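Local atomic coordinates of putative uncharacterized protein (PDB entry 4XRI), a protein that probably serves as a nuclear transport receptor of the importin-beta family, carrying protein cargo into the nucleus and binding a small GTPase. Residues Q360-Y365 with V397-A402; V369-I374 with E409-P414; I378-H383 with R393-S398; P414-G419 with S450-P455. The protein carries 2 engineered substitutions. All coordinates share one frame; numbering follows the deposited sequence.

Interaction 1 of 4, residues Q360-Y365 with V397-A402; sequences QCLQLY and VSAFGA
Two helices of the solenoid that run roughly the same way, 354-369 and 390-402, meet where Leu362 is laid against Ala399 and Ala402. One methyl does most of the touching: Leu362 CD2 rests 3.9 Å from Ala402 CB. The same CD2 lies 4.0 Å from Ala399 CA, so the branch sits across the step between two alanines nearly one turn apart. With chi1 at -172°, Leu362 CG turns away from its own backbone N and the branch is carried out to the neighbouring helix. This is the side-by-side layering of an all-helical HEAT-repeat protein, in which the intervening helix 374-384 runs between the two partners in sequence; the short axes cross at -34° and come within 9.5 Å. The other methyl, Leu362 CD1, packs on Ile373. Alongside, the aliphatic part of Gln363 passes over the end of helix 390-402, its CG 3.7 Å from Ala402 O, and the CA atoms of Gln363 and Ala402 are 5.1 Å apart. At this helix end Arg444 of helix 432-449 donates through NE to Gly401 O and more weakly through NH2 to Ala402 O, and its side chain also touches Gln363.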
# COMPACT_ATOMS: atom_id res chain seq x y z
N GLN A 360 -14.78 4.42 -10.72
CA GLN A 360 -13.70 3.47 -10.46
C GLN A 360 -13.77 2.31 -11.44
O GLN A 360 -12.77 1.94 -12.05
CB GLN A 360 -13.75 2.94 -9.02
CG GLN A 360 -13.62 4.00 -7.93
CD GLN A 360 -12.41 4.90 -8.11
OE1 GLN A 360 -11.32 4.43 -8.46
NE2 GLN A 360 -12.59 6.19 -7.89
N CYS A 361 -14.97 1.75 -11.57
CA CYS A 361 -15.22 0.64 -12.47
C CYS A 361 -14.87 0.99 -13.91
O CYS A 361 -14.25 0.19 -14.62
CB CYS A 361 -16.70 0.21 -12.37
SG CYS A 361 -17.09 -1.34 -13.22
N LEU A 362 -15.27 2.19 -14.33
CA LEU A 362 -15.02 2.65 -15.69
C LEU A 362 -13.52 2.73 -15.98
O LEU A 362 -13.07 2.33 -17.06
CB LEU A 362 -15.67 4.01 -15.92
CG LEU A 362 -15.65 4.52 -17.36
CD1 LEU A 362 -16.27 3.49 -18.30
CD2 LEU A 362 -16.40 5.85 -17.46
N GLN A 363 -12.77 3.25 -15.02
CA GLN A 363 -11.31 3.28 -15.11
C GLN A 363 -10.73 1.89 -15.32
O GLN A 363 -9.96 1.66 -16.25
CB GLN A 363 -10.70 3.91 -13.84
CG GLN A 363 -10.57 5.41 -13.89
CD GLN A 363 -9.62 5.93 -12.83
OE1 GLN A 363 -9.17 5.18 -11.97
NE2 GLN A 363 -9.29 7.22 -12.91
N LEU A 364 -11.11 0.97 -14.44
CA LEU A 364 -10.68 -0.42 -14.52
C LEU A 364 -11.12 -1.07 -15.82
O LEU A 364 -10.39 -1.89 -16.39
CB LEU A 364 -11.23 -1.22 -13.33
CG LEU A 364 -10.70 -0.86 -11.94
CD1 LEU A 364 -11.51 -1.58 -10.87
CD2 LEU A 364 -9.23 -1.20 -11.82
N TYR A 365 -12.31 -0.71 -16.29
CA TYR A 365 -12.85 -1.26 -17.53
C TYR A 365 -11.99 -0.85 -18.72
O TYR A 365 -11.75 -1.65 -19.63
CB TYR A 365 -14.29 -0.80 -17.74
CG TYR A 365 -15.20 -1.88 -18.27
CD1 TYR A 365 -15.11 -2.30 -19.59
CD2 TYR A 365 -16.15 -2.49 -17.45
CE1 TYR A 365 -15.94 -3.30 -20.08
CE2 TYR A 365 -16.98 -3.48 -17.93
CZ TYR A 365 -16.87 -3.88 -19.24
OH TYR A 365 -17.70 -4.87 -19.72
N VAL A 397 -17.26 14.76 -19.10
CA VAL A 397 -15.84 15.06 -18.95
C VAL A 397 -15.16 14.00 -18.09
O VAL A 397 -14.02 13.61 -18.35
CB VAL A 397 -15.59 16.46 -18.34
CG1 VAL A 397 -16.07 17.54 -19.31
CG2 VAL A 397 -16.28 16.61 -17.00
N SER A 398 -15.87 13.52 -17.06
CA SER A 398 -15.35 12.48 -16.18
C SER A 398 -15.05 11.22 -16.98
O SER A 398 -13.96 10.64 -16.87
CB SER A 398 -16.34 12.16 -15.06
OG SER A 398 -16.47 13.26 -14.17
N ALA A 399 -16.02 10.80 -17.77
CA ALA A 399 -15.89 9.61 -18.61
C ALA A 399 -14.70 9.71 -19.54
O ALA A 399 -13.94 8.76 -19.70
CB ALA A 399 -17.17 9.38 -19.40
N PHE A 400 -14.55 10.88 -20.16
CA PHE A 400 -13.47 11.13 -21.11
C PHE A 400 -12.11 10.92 -20.46
O PHE A 400 -11.26 10.20 -20.99
CB PHE A 400 -13.57 12.56 -21.66
CG PHE A 400 -12.74 12.79 -22.88
CD1 PHE A 400 -11.69 13.69 -22.85
CD2 PHE A 400 -13.00 12.11 -24.05
CE1 PHE A 400 -10.92 13.92 -23.98
CE2 PHE A 400 -12.24 12.33 -25.18
CZ PHE A 400 -11.20 13.23 -25.15
N GLY A 401 -11.91 11.54 -19.31
CA GLY A 401 -10.68 11.37 -18.56
C GLY A 401 -10.50 9.95 -18.07
O GLY A 401 -9.39 9.44 -18.02
N ALA A 402 -11.61 9.30 -17.72
CA ALA A 402 -11.59 7.97 -17.12
C ALA A 402 -10.99 6.88 -18.02
O ALA A 402 -10.41 5.92 -17.53
CB ALA A 402 -13.00 7.56 -16.71

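Interaction 2 of 4, residues V369-I374 with E409-P414; sequences VGSTII and EKVLEP
Ile374 and Ser371 both bear on Val411, joining the short connection between helices 354-369 and 374-384 to the first turn of helix 409-425 in this HEAT-repeat solenoid. The end of the isoleucine does the apolar work: Ile374 CD1 approaches Val411 CG1 to 3.6 Å and Leu412 CD2 to 3.9 Å, crossing both side chains obliquely. The valine splits its methyls between the two partners. Its CG1, opposite the backbone N at chi1 -178°, takes Ile374, while Val411 CG2 lies 3.6 Å from Ser371 OG. That serine contact is van der Waals in kind, a hydroxyl resting on a methyl at the more open margin, whereas Ile374 and Leu412 are buried.

One shell out, Pro407 of the preceding loop touches both Ser371 and Leu412, one from each side of the contact. Leu412 also packs on Cys449 of helix 432-449, and Ile373 turns to the other side of the connection, against Leu362, Tyr365 and Ala366. The backbone sets these directions. Gly370 leaves the helix with a phi of 65°, a value that favours glycine, and a 3-10 turn over 371-373 follows. Gly370 O receives Ile373 N at 3.2 Å, and the turn hands over to helix 374-384 through Ile374 N, which donates to Ser371 O at 3.1 Å.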
# COMPACT_ATOMS: atom_id res chain seq x y z
N VAL A 369 -10.19 -3.63 -21.17
CA VAL A 369 -10.61 -3.92 -22.54
C VAL A 369 -9.96 -3.01 -23.58
O VAL A 369 -10.07 -3.27 -24.78
CB VAL A 369 -12.14 -3.81 -22.69
CG1 VAL A 369 -12.83 -4.50 -21.53
CG2 VAL A 369 -12.57 -2.35 -22.77
N GLY A 370 -9.30 -1.96 -23.13
CA GLY A 370 -8.60 -1.06 -24.03
C GLY A 370 -9.49 -0.29 -24.98
O GLY A 370 -10.45 0.37 -24.58
N SER A 371 -9.17 -0.37 -26.27
CA SER A 371 -9.82 0.43 -27.31
C SER A 371 -11.30 0.09 -27.49
O SER A 371 -12.06 0.90 -28.02
CB SER A 371 -9.09 0.26 -28.64
OG SER A 371 -7.76 0.71 -28.55
N THR A 372 -11.70 -1.10 -27.06
CA THR A 372 -13.08 -1.55 -27.19
C THR A 372 -14.06 -0.62 -26.46
O THR A 372 -15.22 -0.48 -26.86
CB THR A 372 -13.25 -2.99 -26.65
OG1 THR A 372 -12.32 -3.86 -27.32
CG2 THR A 372 -14.66 -3.51 -26.88
N ILE A 373 -13.57 0.03 -25.41
CA ILE A 373 -14.42 0.88 -24.58
C ILE A 373 -14.68 2.25 -25.20
O ILE A 373 -15.58 2.98 -24.78
CB ILE A 373 -13.79 1.09 -23.18
CG1 ILE A 373 -14.86 1.47 -22.16
CG2 ILE A 373 -12.68 2.14 -23.24
CD1 ILE A 373 -14.33 1.59 -20.75
N ILE A 374 -13.89 2.61 -26.21
CA ILE A 374 -13.91 3.97 -26.74
C ILE A 374 -15.22 4.38 -27.46
O ILE A 374 -15.74 5.47 -27.18
CB ILE A 374 -12.72 4.18 -27.70
CG1 ILE A 374 -11.42 4.23 -26.91
CG2 ILE A 374 -12.90 5.46 -28.51
CD1 ILE A 374 -10.18 4.18 -27.76
N GLU A 409 -2.44 4.15 -27.16
CA GLU A 409 -2.16 5.57 -27.27
C GLU A 409 -2.49 6.06 -28.68
O GLU A 409 -3.17 7.06 -28.85
CB GLU A 409 -0.70 5.88 -26.93
CG GLU A 409 -0.27 7.28 -27.31
CD GLU A 409 0.74 7.87 -26.35
OE1 GLU A 409 1.57 7.11 -25.80
OE2 GLU A 409 0.70 9.10 -26.14
N LYS A 410 -2.01 5.31 -29.67
CA LYS A 410 -2.24 5.61 -31.08
C LYS A 410 -3.71 5.85 -31.40
O LYS A 410 -4.05 6.73 -32.19
CB LYS A 410 -1.70 4.49 -31.96
CG LYS A 410 -0.18 4.36 -31.95
CD LYS A 410 0.28 3.23 -32.86
CE LYS A 410 1.80 3.14 -32.89
NZ LYS A 410 2.28 2.02 -33.75
N VAL A 411 -4.59 5.06 -30.79
CA VAL A 411 -6.02 5.20 -31.01
C VAL A 411 -6.56 6.46 -30.34
O VAL A 411 -7.45 7.14 -30.87
CB VAL A 411 -6.80 3.97 -30.50
CG1 VAL A 411 -8.28 4.13 -30.79
CG2 VAL A 411 -6.27 2.71 -31.14
N LEU A 412 -6.02 6.79 -29.17
CA LEU A 412 -6.51 7.92 -28.39
C LEU A 412 -6.03 9.27 -28.92
O LEU A 412 -6.73 10.28 -28.78
CB LEU A 412 -6.10 7.78 -26.93
CG LEU A 412 -6.86 6.76 -26.10
CD1 LEU A 412 -6.25 6.66 -24.71
CD2 LEU A 412 -8.33 7.14 -26.00
N GLU A 413 -4.85 9.28 -29.53
CA GLU A 413 -4.22 10.52 -30.00
C GLU A 413 -5.14 11.43 -30.82
O GLU A 413 -5.25 12.62 -30.52
CB GLU A 413 -2.96 10.21 -30.83
CG GLU A 413 -1.89 9.46 -30.06
CD GLU A 413 -0.52 10.09 -30.18
OE1 GLU A 413 -0.26 10.78 -31.19
OE2 GLU A 413 0.30 9.90 -29.25
N PRO A 414 -5.83 10.88 -31.84
CA PRO A 414 -6.69 11.81 -32.60
C PRO A 414 -7.92 12.26 -31.83
O PRO A 414 -8.45 13.33 -32.11
CB PRO A 414 -7.09 10.98 -33.82
CG PRO A 414 -7.04 9.58 -33.35
CD PRO A 414 -5.88 9.52 -32.41

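Interaction 3 of 4, residues I378-H383 with R393-S398; sequences IQFVEH and RDAAVS
Val381 and Ala396 mark the tight part of this contact, their CA atoms only 4.5 Å apart. The short axes come within 8.5 Å, an approach that suits an alanine, which places no more than a methyl in the interface. Val381 CG2 presses on the backbone rather than on a side chain, 3.3 Å from Ala396 O, and in return Ala396 CB lies 4.0 Å from Val381 O. Beside this pair, Phe380 brings its ring in edge first. Its CZ is 3.9 Å from Ala395 CB, which lies near the ring plane. The phenylalanine reaches that far because CG stands opposite the backbone N, with chi1 at 179°; the ring also touches Leu337 of helix 324-340.

The other flank of helix 374-384 is loose. Gln379, Glu382 and His383 are exposed, and the imidazole of His383 lies back over its own helix, one face toward Gln379 O. On helix 390-402, Asp394 is buried and its two carboxylate oxygens are bonded to Ser437 OG and Gln343 NE2. The carbonyl oxygen of Asp394 is doubly held, by Ser398 N and, from the opposite face of its plane, by Ser398 OG at 2.7 Å. With helices that follow each other in the chain crossing at -142°, the arrangement is an antiparallel helical hairpin; stacked antiparallel helices of this kind are characteristic of an all-helical HEAT-repeat solenoid.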
# COMPACT_ATOMS: atom_id res chain seq x y z
N ILE A 378 -17.26 7.63 -26.15
CA ILE A 378 -17.24 8.80 -27.02
C ILE A 378 -18.66 9.19 -27.44
O ILE A 378 -18.99 10.38 -27.52
CB ILE A 378 -16.37 8.55 -28.27
CG1 ILE A 378 -14.90 8.50 -27.87
CG2 ILE A 378 -16.58 9.64 -29.31
CD1 ILE A 378 -14.45 9.69 -27.05
N GLN A 379 -19.51 8.20 -27.68
CA GLN A 379 -20.91 8.46 -27.99
C GLN A 379 -21.57 9.20 -26.84
O GLN A 379 -22.33 10.15 -27.05
CB GLN A 379 -21.66 7.15 -28.27
CG GLN A 379 -23.13 7.37 -28.62
CD GLN A 379 -23.90 6.07 -28.75
OE1 GLN A 379 -23.53 5.05 -28.16
NE2 GLN A 379 -24.98 6.10 -29.52
N PHE A 380 -21.26 8.77 -25.62
CA PHE A 380 -21.82 9.38 -24.42
C PHE A 380 -21.29 10.79 -24.19
O PHE A 380 -22.05 11.69 -23.81
CB PHE A 380 -21.50 8.50 -23.20
CG PHE A 380 -22.01 9.06 -21.90
CD1 PHE A 380 -23.30 8.79 -21.48
CD2 PHE A 380 -21.19 9.83 -21.09
CE1 PHE A 380 -23.77 9.29 -20.28
CE2 PHE A 380 -21.66 10.34 -19.89
CZ PHE A 380 -22.95 10.07 -19.48
N VAL A 381 -20.00 10.98 -24.41
CA VAL A 381 -19.36 12.28 -24.19
C VAL A 381 -19.88 13.32 -25.18
O VAL A 381 -20.14 14.46 -24.81
CB VAL A 381 -17.82 12.19 -24.30
CG1 VAL A 381 -17.19 13.57 -24.24
CG2 VAL A 381 -17.27 11.30 -23.20
N GLU A 382 -20.03 12.92 -26.44
CA GLU A 382 -20.54 13.83 -27.46
C GLU A 382 -21.98 14.23 -27.18
O GLU A 382 -22.36 15.39 -27.36
CB GLU A 382 -20.44 13.19 -28.85
CG GLU A 382 -19.02 13.00 -29.36
CD GLU A 382 -18.96 12.81 -30.87
OE1 GLU A 382 -19.68 13.54 -31.59
OE2 GLU A 382 -18.19 11.94 -31.34
N HIS A 383 -22.78 13.27 -26.72
CA HIS A 383 -24.19 13.51 -26.42
C HIS A 383 -24.40 14.48 -25.26
O HIS A 383 -25.40 15.21 -25.23
CB HIS A 383 -24.90 12.19 -26.09
CG HIS A 383 -25.10 11.30 -27.27
ND1 HIS A 383 -25.79 10.11 -27.19
CD2 HIS A 383 -24.71 11.41 -28.56
CE1 HIS A 383 -25.82 9.53 -28.37
NE2 HIS A 383 -25.16 10.30 -29.23
N ARG A 393 -22.97 16.92 -18.02
CA ARG A 393 -21.73 17.54 -18.47
C ARG A 393 -20.56 17.02 -17.64
O ARG A 393 -19.51 16.66 -18.17
CB ARG A 393 -21.80 19.07 -18.38
CG ARG A 393 -22.85 19.70 -19.28
CD ARG A 393 -22.56 21.17 -19.52
NE ARG A 393 -22.47 21.94 -18.29
CZ ARG A 393 -23.51 22.39 -17.60
NH1 ARG A 393 -24.74 22.14 -18.03
NH2 ARG A 393 -23.33 23.09 -16.49
N ASP A 394 -20.76 17.00 -16.32
CA ASP A 394 -19.76 16.48 -15.40
C ASP A 394 -19.47 15.01 -15.70
O ASP A 394 -18.31 14.59 -15.68
CB ASP A 394 -20.24 16.63 -13.95
CG ASP A 394 -19.24 16.09 -12.95
OD1 ASP A 394 -18.29 16.83 -12.61
OD2 ASP A 394 -19.40 14.94 -12.50
N ALA A 395 -20.52 14.25 -15.97
CA ALA A 395 -20.37 12.84 -16.31
C ALA A 395 -19.56 12.68 -17.60
O ALA A 395 -18.71 11.79 -17.71
CB ALA A 395 -21.72 12.18 -16.46
N ALA A 396 -19.83 13.56 -18.56
CA ALA A 396 -19.19 13.50 -19.87
C ALA A 396 -17.68 13.70 -19.78
O ALA A 396 -16.91 12.92 -20.33
CB ALA A 396 -19.82 14.52 -20.80
N VAL A 397 -17.26 14.76 -19.10
CA VAL A 397 -15.84 15.06 -18.95
C VAL A 397 -15.16 14.00 -18.09
O VAL A 397 -14.02 13.61 -18.35
CB VAL A 397 -15.59 16.46 -18.34
CG1 VAL A 397 -16.07 17.54 -19.31
CG2 VAL A 397 -16.28 16.61 -17.00
N SER A 398 -15.87 13.52 -17.06
CA SER A 398 -15.35 12.48 -16.18
C SER A 398 -15.05 11.22 -16.98
O SER A 398 -13.96 10.64 -16.87
CB SER A 398 -16.34 12.16 -15.06
OG SER A 398 -16.47 13.26 -14.17

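Interaction 4 of 4, residues P414-G419 with S450-P455; sequences PIVKTG and SEAIDP
Ala452 O lies along the flank of the Lys417 side chain, where two methylenes close on it: CG at 3.2 Å and CE at 3.4 Å. These are CH contacts; the lysine chain, extended beyond CG, runs past the oxygen end of the carbonyl and carries its ammonium onward. Next to it, Val416 CG1 meets Ala452 CB at 3.8 Å. The valine reaches across with CG1 opposite its backbone N (chi1 168°) and is backed by Ile445 and Met404. The contact thus sets helix 409-425 of the HEAT-repeat solenoid against the link between helices 432-449 and 455-472, whose Asp454 stands at the N-cap position of the latter.

On the helix, Pro414 O takes two donors, Thr418 N and Thr418 OG1, the hydroxyl at 2.9 Å. At the beginning of the link, Ser450 OG donates to Glu451 OE1 from above the carboxylate plane. The same oxygen lies 2.8 Å from Glu409 OE2, a short spacing that would be easier to accommodate if one of the two acids were protonated. Lys417 NZ remains 6.9 Å from Asp454 OD1, where the opposite charges may attract each other weakly without a salt bridge, so the junction itself rests on apolar and CH contacts.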
# COMPACT_ATOMS: atom_id res chain seq x y z
N PRO A 414 -5.83 10.88 -31.84
CA PRO A 414 -6.69 11.81 -32.60
C PRO A 414 -7.92 12.26 -31.83
O PRO A 414 -8.45 13.33 -32.11
CB PRO A 414 -7.09 10.98 -33.82
CG PRO A 414 -7.04 9.58 -33.35
CD PRO A 414 -5.88 9.52 -32.41
N ILE A 415 -8.37 11.46 -30.87
CA ILE A 415 -9.52 11.81 -30.06
C ILE A 415 -9.14 12.88 -29.04
O ILE A 415 -9.93 13.78 -28.74
CB ILE A 415 -10.10 10.59 -29.34
CG1 ILE A 415 -10.35 9.46 -30.34
CG2 ILE A 415 -11.39 10.95 -28.61
CD1 ILE A 415 -10.94 8.22 -29.72
N VAL A 416 -7.93 12.78 -28.51
CA VAL A 416 -7.41 13.77 -27.58
C VAL A 416 -7.21 15.11 -28.28
O VAL A 416 -7.64 16.15 -27.78
CB VAL A 416 -6.08 13.32 -26.96
CG1 VAL A 416 -5.42 14.48 -26.22
CG2 VAL A 416 -6.30 12.14 -26.03
N LYS A 417 -6.57 15.07 -29.44
CA LYS A 417 -6.36 16.27 -30.26
C LYS A 417 -7.68 16.94 -30.59
O LYS A 417 -7.80 18.17 -30.51
CB LYS A 417 -5.61 15.91 -31.55
CG LYS A 417 -4.10 15.86 -31.40
CD LYS A 417 -3.45 15.13 -32.56
CE LYS A 417 -1.94 15.10 -32.40
NZ LYS A 417 -1.29 14.17 -33.37
N THR A 418 -8.67 16.14 -30.96
CA THR A 418 -10.00 16.64 -31.29
C THR A 418 -10.69 17.24 -30.07
O THR A 418 -11.37 18.26 -30.16
CB THR A 418 -10.88 15.53 -31.89
OG1 THR A 418 -10.37 15.15 -33.18
CG2 THR A 418 -12.32 16.00 -32.05
N GLY A 419 -10.49 16.61 -28.92
CA GLY A 419 -11.20 16.99 -27.71
C GLY A 419 -10.48 17.95 -26.79
O GLY A 419 -11.03 18.36 -25.77
N SER A 450 0.33 12.70 -23.25
CA SER A 450 0.99 14.00 -23.44
C SER A 450 1.48 14.17 -24.87
O SER A 450 1.53 15.28 -25.40
CB SER A 450 2.15 14.16 -22.46
OG SER A 450 2.97 13.00 -22.45
N GLU A 451 1.83 13.05 -25.49
CA GLU A 451 2.31 13.02 -26.86
C GLU A 451 1.28 13.58 -27.84
O GLU A 451 1.63 14.15 -28.87
CB GLU A 451 2.68 11.59 -27.26
CG GLU A 451 3.78 10.95 -26.42
CD GLU A 451 3.28 10.39 -25.09
OE1 GLU A 451 2.22 10.83 -24.61
OE2 GLU A 451 3.97 9.51 -24.53
N ALA A 452 0.00 13.42 -27.51
CA ALA A 452 -1.08 13.89 -28.37
C ALA A 452 -1.29 15.39 -28.22
O ALA A 452 -1.87 16.04 -29.09
CB ALA A 452 -2.36 13.14 -28.07
N ILE A 453 -0.84 15.95 -27.10
CA ILE A 453 -0.93 17.38 -26.87
C ILE A 453 0.20 18.10 -27.59
O ILE A 453 1.37 17.85 -27.31
CB ILE A 453 -0.86 17.74 -25.37
CG1 ILE A 453 -1.64 16.72 -24.53
CG2 ILE A 453 -1.37 19.15 -25.13
CD1 ILE A 453 -1.49 16.93 -23.04
N ASP A 454 -0.14 18.99 -28.51
CA ASP A 454 0.88 19.80 -29.16
C ASP A 454 1.08 21.09 -28.38
O ASP A 454 0.13 21.84 -28.13
CB ASP A 454 0.51 20.12 -30.61
CG ASP A 454 1.69 20.65 -31.40
OD1 ASP A 454 2.38 19.85 -32.07
OD2 ASP A 454 1.95 21.87 -31.34
N PRO A 455 2.34 21.36 -27.97
CA PRO A 455 2.73 22.52 -27.18
C PRO A 455 2.27 23.84 -27.79
O PRO A 455 1.57 24.62 -27.15
CB PRO A 455 4.26 22.43 -27.16
CG PRO A 455 4.56 20.99 -27.38
CD PRO A 455 3.49 20.50 -28.30

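The four contacts lie on one side of the chain's centre, their own centres 11 to 18 Å apart, within a run of consecutive helices from 354-369 to 455-472. Interaction 3 is nested inside the loop closed by interaction 2, interactions 1 and 2 alternate along the chain, and interaction 4 opens after the others have closed. Helix 390-402 serves interactions 1 and 3, helix 409-425 interactions 2 and 4, which share Pro414. Phe400, Ile378 and Ile415 pack together and join interactions 1, 3 and 4; Ile374 against Ile415 links 2 with 4. Such contacts, largely apolar and without hydrogen bonds between the paired segments, may let neighbouring helices shift, in keeping with a highly flexible receptor.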